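Dihydropyrimidinase (Dictyostelium discoideum, PDB 2FTW) catalyses the reversible hydrolytic ring opening of dihydropyrimidines such as 5,6-dihydrouracil, the second step of reductive pyrimidine breakdown, using two zinc ions per subunit. Local coordinates at residues R261-I272 with L314-D325; I235-V243 with V470-R481. One frame throughout, in Å; residues are numbered along the deposited sequence.

Interaction 1: R261-I272 with L314-D325. With ZN (zinc ion), chain B.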
loop_
_atom_site.group_PDB
_atom_site.type_symbol
_atom_site.label_atom_id
_atom_site.label_comp_id
_atom_site.label_asym_id
_atom_site.label_seq_id
_atom_site.Cartn_x
_atom_site.Cartn_y
_atom_site.Cartn_z
ATOM N N ARG A 261 -8.480 4.558 7.983
ATOM C CA ARG A 261 -9.721 3.807 8.253
ATOM C C ARG A 261 -9.475 2.323 8.445
ATOM O O ARG A 261 -10.080 1.688 9.315
ATOM C CB ARG A 261 -10.729 3.974 7.132
ATOM C CG ARG A 261 -11.397 5.280 7.187
ATOM C CD ARG A 261 -12.468 5.408 6.174
ATOM N NE ARG A 261 -13.785 5.141 6.734
ATOM C CZ ARG A 261 -14.912 5.650 6.248
ATOM N NH1 ARG A 261 -14.866 6.462 5.195
ATOM N NH2 ARG A 261 -16.075 5.359 6.811
ATOM N N LYS A 262 -8.594 1.793 7.602
ATOM C CA LYS A 262 -8.123 0.427 7.650
ATOM C C LYS A 262 -7.654 0.026 9.050
ATOM O O LYS A 262 -7.948 -1.072 9.524
ATOM C CB LYS A 262 -6.951 0.285 6.681
ATOM C CG LYS A 262 -6.766 -1.095 6.121
ATOM C CD LYS A 262 -5.777 -1.104 4.953
ATOM C CE LYS A 262 -6.355 -0.485 3.673
ATOM N NZ LYS A 262 -5.263 -0.009 2.739
ATOM N N GLU A 263 -6.938 0.931 9.714
ATOM C CA GLU A 263 -6.403 0.661 11.046
ATOM C C GLU A 263 -7.489 0.868 12.098
ATOM O O GLU A 263 -7.233 0.713 13.280
ATOM C CB GLU A 263 -5.192 1.553 11.339
ATOM C CG GLU A 263 -4.127 1.538 10.240
ATOM C CD GLU A 263 -2.870 2.304 10.626
ATOM O OE1 GLU A 263 -2.181 1.893 11.590
ATOM O OE2 GLU A 263 -2.565 3.314 9.961
ATOM N N GLY A 264 -8.696 1.224 11.650
ATOM C CA GLY A 264 -9.859 1.343 12.519
ATOM C C GLY A 264 -10.130 2.751 13.000
ATOM O O GLY A 264 -10.987 2.945 13.860
ATOM N N VAL A 265 -9.418 3.743 12.454
ATOM C CA VAL A 265 -9.629 5.140 12.860
ATOM C C VAL A 265 -11.032 5.589 12.434
ATOM O O VAL A 265 -11.510 5.212 11.364
ATOM C CB VAL A 265 -8.535 6.098 12.291
ATOM C CG1 VAL A 265 -8.809 7.549 12.656
ATOM C CG2 VAL A 265 -7.169 5.708 12.809
ATOM N N ARG A 266 -11.683 6.365 13.302
ATOM C CA ARG A 266 -13.046 6.869 13.072
ATOM C C ARG A 266 -13.029 8.178 12.261
ATOM O O ARG A 266 -13.127 9.285 12.807
ATOM C CB ARG A 266 -13.772 7.061 14.409
ATOM C CG ARG A 266 -15.260 7.382 14.308
ATOM C CD ARG A 266 -16.058 6.309 13.571
ATOM N NE ARG A 266 -15.917 4.990 14.188
ATOM C CZ ARG A 266 -16.604 4.564 15.249
ATOM N NH1 ARG A 266 -17.500 5.351 15.832
ATOM N NH2 ARG A 266 -16.381 3.350 15.732
ATOM N N VAL A 267 -12.872 8.021 10.952
ATOM C CA VAL A 267 -12.825 9.142 10.008
ATOM C C VAL A 267 -13.853 8.884 8.888
ATOM O O VAL A 267 -14.040 7.744 8.433
ATOM C CB VAL A 267 -11.380 9.376 9.428
ATOM C CG1 VAL A 267 -10.814 8.112 8.831
ATOM C CG2 VAL A 267 -11.343 10.503 8.392
ATOM N N TYR A 268 -14.542 9.950 8.499
ATOM C CA TYR A 268 -15.477 9.926 7.373
ATOM C C TYR A 268 -14.993 10.931 6.325
ATOM O O TYR A 268 -14.284 11.885 6.647
ATOM C CB TYR A 268 -16.899 10.250 7.834
ATOM C CG TYR A 268 -17.382 9.343 8.949
ATOM C CD1 TYR A 268 -17.098 9.634 10.281
ATOM C CD2 TYR A 268 -18.116 8.200 8.674
ATOM C CE1 TYR A 268 -17.522 8.815 11.303
ATOM C CE2 TYR A 268 -18.564 7.356 9.710
ATOM C CZ TYR A 268 -18.255 7.671 11.018
ATOM O OH TYR A 268 -18.699 6.864 12.050
ATOM N N GLY A 269 -15.364 10.693 5.077
ATOM C CA GLY A 269 -14.933 11.521 3.969
ATOM C C GLY A 269 -16.060 11.845 3.010
ATOM O O GLY A 269 -16.926 11.019 2.747
ATOM N N GLU A 270 -16.019 13.052 2.470
ATOM C CA GLU A 270 -17.080 13.574 1.620
ATOM C C GLU A 270 -16.517 14.086 0.284
ATOM O O GLU A 270 -15.982 15.185 0.222
ATOM C CB GLU A 270 -17.764 14.701 2.364
ATOM C CG GLU A 270 -18.886 15.407 1.629
ATOM C CD GLU A 270 -19.123 16.785 2.222
ATOM O OE1 GLU A 270 -18.390 17.726 1.818
ATOM O OE2 GLU A 270 -20.024 16.906 3.105
ATOM N N PRO A 271 -16.619 13.283 -0.785
ATOM C CA PRO A 271 -16.354 13.839 -2.107
ATOM C C PRO A 271 -17.495 14.766 -2.485
ATOM O O PRO A 271 -18.513 14.795 -1.802
ATOM C CB PRO A 271 -16.329 12.596 -3.019
ATOM C CG PRO A 271 -17.197 11.612 -2.327
ATOM C CD PRO A 271 -16.988 11.857 -0.855
ATOM N N ILE A 272 -17.325 15.551 -3.536
ATOM C CA ILE A 272 -18.409 16.427 -4.007
ATOM C C ILE A 272 -18.638 16.219 -5.492
ATOM O O ILE A 272 -17.808 15.635 -6.176
ATOM C CB ILE A 272 -18.169 17.918 -3.653
ATOM C CG1 ILE A 272 -16.844 18.436 -4.233
ATOM C CG2 ILE A 272 -18.189 18.109 -2.135
ATOM C CD1 ILE A 272 -16.806 19.934 -4.368
ATOM N N LEU A 314 -15.595 5.695 -2.975
ATOM C CA LEU A 314 -16.976 5.891 -2.623
ATOM C C LEU A 314 -17.707 4.569 -2.619
ATOM O O LEU A 314 -18.361 4.238 -1.634
ATOM C CB LEU A 314 -17.644 6.874 -3.588
ATOM C CG LEU A 314 -19.037 7.356 -3.205
ATOM C CD1 LEU A 314 -18.987 8.175 -1.928
ATOM C CD2 LEU A 314 -19.646 8.169 -4.319
ATOM N N ALA A 315 -17.586 3.814 -3.712
ATOM C CA ALA A 315 -18.174 2.468 -3.817
ATOM C C ALA A 315 -17.753 1.554 -2.663
ATOM O O ALA A 315 -18.558 0.791 -2.158
ATOM C CB ALA A 315 -17.788 1.819 -5.150
ATOM N N ARG A 316 -16.484 1.633 -2.270
ATOM C CA ARG A 316 -15.943 0.822 -1.168
ATOM C C ARG A 316 -16.431 1.249 0.205
ATOM O O ARG A 316 -16.360 0.475 1.150
ATOM C CB ARG A 316 -14.408 0.889 -1.165
ATOM C CG ARG A 316 -13.710 -0.036 -2.148
ATOM C CD ARG A 316 -14.143 -1.486 -2.014
ATOM N NE ARG A 316 -14.134 -1.968 -0.629
ATOM C CZ ARG A 316 -15.007 -2.838 -0.107
ATOM N NH1 ARG A 316 -16.002 -3.341 -0.831
ATOM N NH2 ARG A 316 -14.891 -3.209 1.159
ATOM N N GLY A 317 -16.904 2.486 0.326
ATOM C CA GLY A 317 -17.275 3.028 1.617
ATOM C C GLY A 317 -16.114 3.647 2.372
ATOM O O GLY A 317 -16.248 3.958 3.557
ATOM N N ASP A 318 -14.985 3.840 1.683
ATOM C CA ASP A 318 -13.849 4.565 2.248
ATOM C C ASP A 318 -14.099 6.051 2.141
ATOM O O ASP A 318 -13.464 6.841 2.843
ATOM C CB ASP A 318 -12.538 4.180 1.554
ATOM C CG ASP A 318 -11.984 2.863 2.063
ATOM O OD1 ASP A 318 -11.754 2.774 3.293
ATOM O OD2 ASP A 318 -11.796 1.909 1.250
ATOM N N LEU A 319 -14.977 6.425 1.214
ATOM C CA LEU A 319 -15.641 7.729 1.213
ATOM C C LEU A 319 -17.117 7.441 1.410
ATOM O O LEU A 319 -17.608 6.413 0.979
ATOM C CB LEU A 319 -15.395 8.494 -0.090
ATOM C CG LEU A 319 -13.956 8.986 -0.304
ATOM C CD1 LEU A 319 -13.828 9.713 -1.628
ATOM C CD2 LEU A 319 -13.460 9.886 0.825
ATOM N N ASP A 320 -17.817 8.325 2.103
ATOM C CA ASP A 320 -19.125 7.953 2.639
ATOM C C ASP A 320 -20.278 8.484 1.823
ATOM O O ASP A 320 -21.133 7.715 1.405
ATOM C CB ASP A 320 -19.259 8.391 4.093
ATOM C CG ASP A 320 -18.218 7.757 4.971
ATOM O OD1 ASP A 320 -17.065 8.260 4.982
ATOM O OD2 ASP A 320 -18.549 6.747 5.629
ATOM N N CYS A 321 -20.289 9.791 1.596
ATOM C CA CYS A 321 -21.445 10.459 1.000
ATOM C C CYS A 321 -21.037 11.679 0.170
ATOM O O CYS A 321 -19.981 12.259 0.391
ATOM C CB CYS A 321 -22.400 10.874 2.117
ATOM S SG CYS A 321 -21.554 11.704 3.499
ATOM N N VAL A 322 -21.895 12.077 -0.763
ATOM C CA VAL A 322 -21.588 13.153 -1.709
ATOM C C VAL A 322 -22.299 14.454 -1.340
ATOM O O VAL A 322 -23.515 14.467 -1.171
ATOM C CB VAL A 322 -22.016 12.780 -3.139
ATOM C CG1 VAL A 322 -21.394 13.737 -4.155
ATOM C CG2 VAL A 322 -21.631 11.346 -3.463
ATOM N N GLY A 323 -21.526 15.534 -1.200
ATOM C CA GLY A 323 -22.074 16.889 -1.087
ATOM C C GLY A 323 -21.856 17.626 -2.402
ATOM O O GLY A 323 -21.468 17.016 -3.395
ATOM N N THR A 324 -22.108 18.929 -2.415
ATOM C CA THR A 324 -21.895 19.766 -3.609
ATOM C C THR A 324 -20.902 20.910 -3.398
ATOM O O THR A 324 -20.235 21.340 -4.340
ATOM C CB THR A 324 -23.213 20.406 -4.128
ATOM O OG1 THR A 324 -22.905 21.377 -5.132
ATOM C CG2 THR A 324 -23.956 21.118 -3.029
ATOM N N ASP A 325 -20.835 21.423 -2.174
ATOM C CA ASP A 325 -20.125 22.664 -1.906
ATOM C C ASP A 325 -20.719 23.784 -2.777
ATOM O O ASP A 325 -19.998 24.618 -3.348
ATOM C CB ASP A 325 -18.628 22.488 -2.181
ATOM C CG ASP A 325 -17.771 23.512 -1.466
ATOM O OD1 ASP A 325 -18.320 24.474 -0.894
ATOM O OD2 ASP A 325 -16.532 23.349 -1.479
HETATM ZN ZN ZN B . -17.654 24.597 1.596
#

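Interaction 2: I235-V243 with V470-R481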
loop_
_atom_site.group_PDB
_atom_site.type_symbol
_atom_site.label_atom_id
_atom_site.label_comp_id
_atom_site.label_asym_id
_atom_site.label_seq_id
_atom_site.Cartn_x
_atom_site.Cartn_y
_atom_site.Cartn_z
ATOM N N ILE A 235 -4.737 13.934 14.978
ATOM C CA ILE A 235 -5.191 14.687 16.151
ATOM C C ILE A 235 -6.535 14.144 16.640
ATOM O O ILE A 235 -6.738 13.937 17.834
ATOM C CB ILE A 235 -5.317 16.202 15.820
ATOM C CG1 ILE A 235 -3.923 16.780 15.518
ATOM C CG2 ILE A 235 -6.004 16.977 16.965
ATOM C CD1 ILE A 235 -3.941 18.202 14.977
ATOM N N ALA A 236 -7.453 13.912 15.712
ATOM C CA ALA A 236 -8.761 13.366 16.060
ATOM C C ALA A 236 -8.683 11.960 16.657
ATOM O O ALA A 236 -9.406 11.628 17.614
ATOM C CB ALA A 236 -9.654 13.371 14.846
ATOM N N ASP A 237 -7.818 11.121 16.097
ATOM C CA ASP A 237 -7.636 9.784 16.647
ATOM C C ASP A 237 -7.042 9.819 18.074
ATOM O O ASP A 237 -7.387 8.973 18.911
ATOM C CB ASP A 237 -6.796 8.908 15.712
ATOM C CG ASP A 237 -6.757 7.455 16.154
ATOM O OD1 ASP A 237 -7.834 6.877 16.467
ATOM O OD2 ASP A 237 -5.645 6.889 16.202
ATOM N N SER A 238 -6.176 10.797 18.354
ATOM C CA SER A 238 -5.596 10.940 19.694
ATOM C C SER A 238 -6.650 11.324 20.734
ATOM O O SER A 238 -6.695 10.758 21.820
ATOM C CB SER A 238 -4.467 11.967 19.679
ATOM O OG SER A 238 -3.462 11.555 18.767
ATOM N N VAL A 239 -7.497 12.278 20.379
ATOM C CA VAL A 239 -8.643 12.684 21.207
ATOM C C VAL A 239 -9.664 11.541 21.334
ATOM O O VAL A 239 -10.356 11.429 22.353
ATOM C CB VAL A 239 -9.311 13.935 20.601
ATOM C CG1 VAL A 239 -10.605 14.295 21.328
ATOM C CG2 VAL A 239 -8.340 15.114 20.631
ATOM N N CYS A 240 -9.733 10.694 20.300
ATOM C CA CYS A 240 -10.690 9.583 20.199
ATOM C C CYS A 240 -12.129 10.074 19.999
ATOM O O CYS A 240 -13.003 9.862 20.832
ATOM C CB CYS A 240 -10.587 8.627 21.398
ATOM S SG CYS A 240 -11.207 6.964 21.019
ATOM N N THR A 241 -12.368 10.708 18.857
ATOM C CA THR A 241 -13.673 11.286 18.541
ATOM C C THR A 241 -13.841 11.260 17.014
ATOM O O THR A 241 -12.845 11.329 16.285
ATOM C CB THR A 241 -13.811 12.757 19.113
ATOM O OG1 THR A 241 -15.187 13.201 19.089
ATOM C CG2 THR A 241 -12.943 13.754 18.340
ATOM N N PRO A 242 -15.085 11.150 16.522
ATOM C CA PRO A 242 -15.288 11.109 15.058
ATOM C C PRO A 242 -14.913 12.394 14.317
ATOM O O PRO A 242 -15.300 13.476 14.740
ATOM C CB PRO A 242 -16.784 10.806 14.909
ATOM C CG PRO A 242 -17.390 11.144 16.219
ATOM C CD PRO A 242 -16.348 10.997 17.262
ATOM N N VAL A 243 -14.143 12.255 13.229
ATOM C CA VAL A 243 -13.802 13.375 12.352
ATOM C C VAL A 243 -14.344 13.150 10.918
ATOM O O VAL A 243 -14.467 12.018 10.469
ATOM C CB VAL A 243 -12.253 13.633 12.349
ATOM C CG1 VAL A 243 -11.504 12.488 11.698
ATOM C CG2 VAL A 243 -11.906 14.945 11.672
ATOM N N VAL A 470 -22.160 7.988 14.769
ATOM C CA VAL A 470 -20.733 8.257 14.627
ATOM C C VAL A 470 -19.984 8.090 15.969
ATOM O O VAL A 470 -18.773 7.988 15.986
ATOM C CB VAL A 470 -20.437 9.637 13.977
ATOM C CG1 VAL A 470 -21.116 9.767 12.616
ATOM C CG2 VAL A 470 -20.816 10.773 14.877
ATOM N N PHE A 471 -20.735 8.028 17.064
ATOM C CA PHE A 471 -20.201 7.809 18.404
ATOM C C PHE A 471 -20.370 6.391 18.917
ATOM O O PHE A 471 -19.982 6.108 20.046
ATOM C CB PHE A 471 -20.829 8.813 19.384
ATOM C CG PHE A 471 -20.183 10.158 19.333
ATOM C CD1 PHE A 471 -20.577 11.086 18.389
ATOM C CD2 PHE A 471 -19.136 10.471 20.196
ATOM C CE1 PHE A 471 -19.954 12.323 18.313
ATOM C CE2 PHE A 471 -18.502 11.707 20.140
ATOM C CZ PHE A 471 -18.909 12.637 19.193
ATOM N N ASP A 472 -20.907 5.487 18.096
ATOM C CA ASP A 472 -21.031 4.079 18.503
ATOM C C ASP A 472 -19.623 3.484 18.594
ATOM O O ASP A 472 -18.799 3.702 17.706
ATOM C CB ASP A 472 -21.874 3.255 17.511
ATOM C CG ASP A 472 -23.351 3.694 17.441
ATOM O OD1 ASP A 472 -23.822 4.489 18.282
ATOM O OD2 ASP A 472 -24.042 3.235 16.508
ATOM N N GLY A 473 -19.339 2.770 19.682
ATOM C CA GLY A 473 -18.019 2.171 19.902
ATOM C C GLY A 473 -17.007 3.004 20.677
ATOM O O GLY A 473 -16.037 2.468 21.219
ATOM N N ILE A 474 -17.215 4.311 20.740
ATOM C CA ILE A 474 -16.217 5.220 21.297
ATOM C C ILE A 474 -16.073 5.113 22.819
ATOM O O ILE A 474 -14.972 5.228 23.349
ATOM C CB ILE A 474 -16.521 6.649 20.869
ATOM C CG1 ILE A 474 -16.253 6.748 19.370
ATOM C CG2 ILE A 474 -15.665 7.649 21.627
ATOM C CD1 ILE A 474 -16.517 8.074 18.823
ATOM N N GLU A 475 -17.177 4.895 23.524
ATOM C CA GLU A 475 -17.087 4.669 24.955
ATOM C C GLU A 475 -16.170 3.453 25.233
ATOM O O GLU A 475 -15.290 3.524 26.091
ATOM C CB GLU A 475 -18.474 4.482 25.548
ATOM N N GLN A 476 -16.334 2.372 24.468
ATOM C CA GLN A 476 -15.497 1.187 24.629
ATOM C C GLN A 476 -14.046 1.448 24.226
ATOM O O GLN A 476 -13.118 1.001 24.909
ATOM C CB GLN A 476 -16.059 0.001 23.834
ATOM C CG GLN A 476 -15.362 -1.327 24.115
ATOM C CD GLN A 476 -15.552 -1.826 25.549
ATOM O OE1 GLN A 476 -16.575 -1.572 26.174
ATOM N NE2 GLN A 476 -14.567 -2.565 26.061
ATOM N N ARG A 477 -13.852 2.171 23.120
ATOM C CA ARG A 477 -12.511 2.582 22.717
ATOM C C ARG A 477 -11.810 3.370 23.820
ATOM O O ARG A 477 -10.648 3.100 24.101
ATOM C CB ARG A 477 -12.537 3.392 21.415
ATOM C CG ARG A 477 -12.649 2.520 20.195
ATOM C CD ARG A 477 -12.701 3.314 18.906
ATOM N NE ARG A 477 -12.891 2.397 17.793
ATOM C CZ ARG A 477 -12.871 2.736 16.510
ATOM N NH1 ARG A 477 -12.660 3.989 16.148
ATOM N NH2 ARG A 477 -13.053 1.798 15.583
ATOM N N ASP A 478 -12.513 4.332 24.434
ATOM C CA ASP A 478 -11.938 5.129 25.533
ATOM C C ASP A 478 -11.491 4.217 26.685
ATOM O O ASP A 478 -10.402 4.396 27.255
ATOM C CB ASP A 478 -12.932 6.184 26.064
ATOM C CG ASP A 478 -13.161 7.355 25.087
ATOM O OD1 ASP A 478 -12.238 7.713 24.312
ATOM O OD2 ASP A 478 -14.271 7.928 25.104
ATOM N N LYS A 479 -12.334 3.237 26.999
ATOM C CA LYS A 479 -12.043 2.249 28.034
ATOM C C LYS A 479 -10.745 1.479 27.756
ATOM O O LYS A 479 -9.861 1.417 28.616
ATOM C CB LYS A 479 -13.207 1.259 28.161
ATOM C CG LYS A 479 -13.293 0.540 29.489
ATOM C CD LYS A 479 -14.074 -0.760 29.339
ATOM C CE LYS A 479 -14.385 -1.411 30.680
ATOM N NZ LYS A 479 -15.221 -2.639 30.480
ATOM N N VAL A 480 -10.633 0.902 26.560
ATOM C CA VAL A 480 -9.478 0.050 26.227
ATOM C C VAL A 480 -8.199 0.839 25.979
ATOM O O VAL A 480 -7.109 0.304 26.117
ATOM C CB VAL A 480 -9.736 -0.890 25.011
ATOM C CG1 VAL A 480 -10.907 -1.804 25.281
ATOM C CG2 VAL A 480 -9.950 -0.106 23.736
ATOM N N ARG A 481 -8.340 2.097 25.583
ATOM C CA ARG A 481 -7.200 2.983 25.372
ATOM C C ARG A 481 -6.761 3.697 26.659
ATOM O O ARG A 481 -5.737 4.384 26.661
ATOM C CB ARG A 481 -7.547 4.036 24.325
ATOM C CG ARG A 481 -7.722 3.514 22.916
ATOM C CD ARG A 481 -7.785 4.689 21.948
ATOM N NE ARG A 481 -8.147 4.286 20.600
ATOM C CZ ARG A 481 -8.201 5.117 19.561
ATOM N NH1 ARG A 481 -7.904 6.409 19.694
ATOM N NH2 ARG A 481 -8.550 4.639 18.374
#

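Interaction 1: R261-I272 with L314-D325
Asp320 OD1 is gripped by two donors that reach it from opposite faces of its carboxylate plane: Arg261 NH1 on the syn side, 2.8 Å from OD1, and the backbone N of Gly269 on the anti side. The other oxygen, Asp320 OD2, turns its syn lone pair to Arg261 NH2 at 3.1 Å, and an N-H...O angle of 173° makes this the straighter arm of an end-on, two-nitrogen salt bridge. Guanidinium and carboxylate are nearly coplanar, 26° apart, which lets each nitrogen face its own oxygen. The Arg261 chain runs straight through chi2 and bends at chi3 (98°), which helps turn the guanidinium to Asp320. Carbonyl oxygens lie over both faces of the guanidinium, Gly317 O toward the rim of one and Val267 O over the centre of the other, while NH1 also makes a weak bond to Asp318 O. Asp320 also binds through its main chain, its N donating to Gly269 O at 2.9 Å.

Farther along, Pro271 packs on Leu319, its CD 3.8 Å from Leu319 CB, and its CG meets Leu314 CD1. The two chains form a single beta bridge between Ile272 and Gly323, marked by Gly323 N to Pro271 O at 3.2 Å. Such pairing is consistent with neighbouring strand ends of the (beta/alpha)8 barrel, whose metal site follows directly: Asp325 OD1 binds zinc at 2.6 Å, together with His66, His68 and the carboxylated Lys158. Ile272 CD1 lies 3.8 Å from Asp325 CB. Glu270, in the second shell, accepts a bond at OE1 from ND1 of the zinc ligand His66, while OE2 is bonded to Tyr244 OH. The chemistry implies a buried aspartate whose charge is probably balanced by Arg261, tying the two segments together on the approach to the zinc-binding Asp325.

Interaction 2: I235-V243 with V470-R481
A helix-to-strand turn of the (beta/alpha)8 barrel, leading from helix 223-239 into strand 243-245, is covered here by the C-terminal helix 474-481 and the short 3-10 turn before it. Pro242, just ahead of the strand, is the apolar centre. Its CG stands over one face of the Phe471 ring, 3.7 Å from the centroid and 21° off the ring normal, which meets the geometry of a CH-pi contact; the displacement is toward the rim, near CE1. Val470 CG2 also touches Pro242 CG, at 3.7 Å, and Ile474 CD1 presses on Pro242 CD at 3.3 Å, tighter than usual for two carbons. Ile474 reaches there with an extended outer chain, while its CG2 branch faces Cys240 O. Thr241 lies alongside Phe471, pointing the same way, with OG1 3.8 Å from the ring atom CZ.

Cys240, which leaves the helix with positive phi, directs its side chain at helix 474-481. With SG anti to the backbone N (chi1 -157°), the sulfur lies against Arg477 CB and over one face of the Arg481 guanidinium, offset toward the rim. Asp478 OD1 approaches Cys240 CB too, but its salt bridge is with Lys182. The polar end of Arg477 turns outward to Gly366 O of a second subunit, so the same helix also takes part in the tetramer interface.

Arg481 closes the contact from its extended chain. Both terminal nitrogens converge on one oxygen of Asp237, whose carboxylate stands 82° from the guanidinium plane. Arg481 NH2 lies 3.0 Å from Asp237 OD1 on the syn side, NH1 meets the same oxygen from above the carboxylate plane, and NH1 also makes a weak bond of 2.7 Å to Asp237 O.

Overall arrangement
Interaction 1 is buried and runs along the barrel to the metal site, whereas interaction 2 lies nearer the surface, where the C-terminal helix covers a helix-to-strand turn. Their centres are about 17 Å apart, and 261-272 with 314-325 is nested along the chain inside the loop closed by 235-243 and 470-481. They share the parallel sheet of 243-245 and 267-269: Tyr268 N lies 2.9 Å from Val243 O, a probable hydrogen bond. Separately, Arg266 NH1 lies 2.8 Å from Asp472 O, also a probable hydrogen bond. Each has an arginine-aspartate salt bridge, nearly coplanar and buried in interaction 1, crossed and peripheral in interaction 2. Backbone bonding accompanies the first, proline-aromatic packing the second.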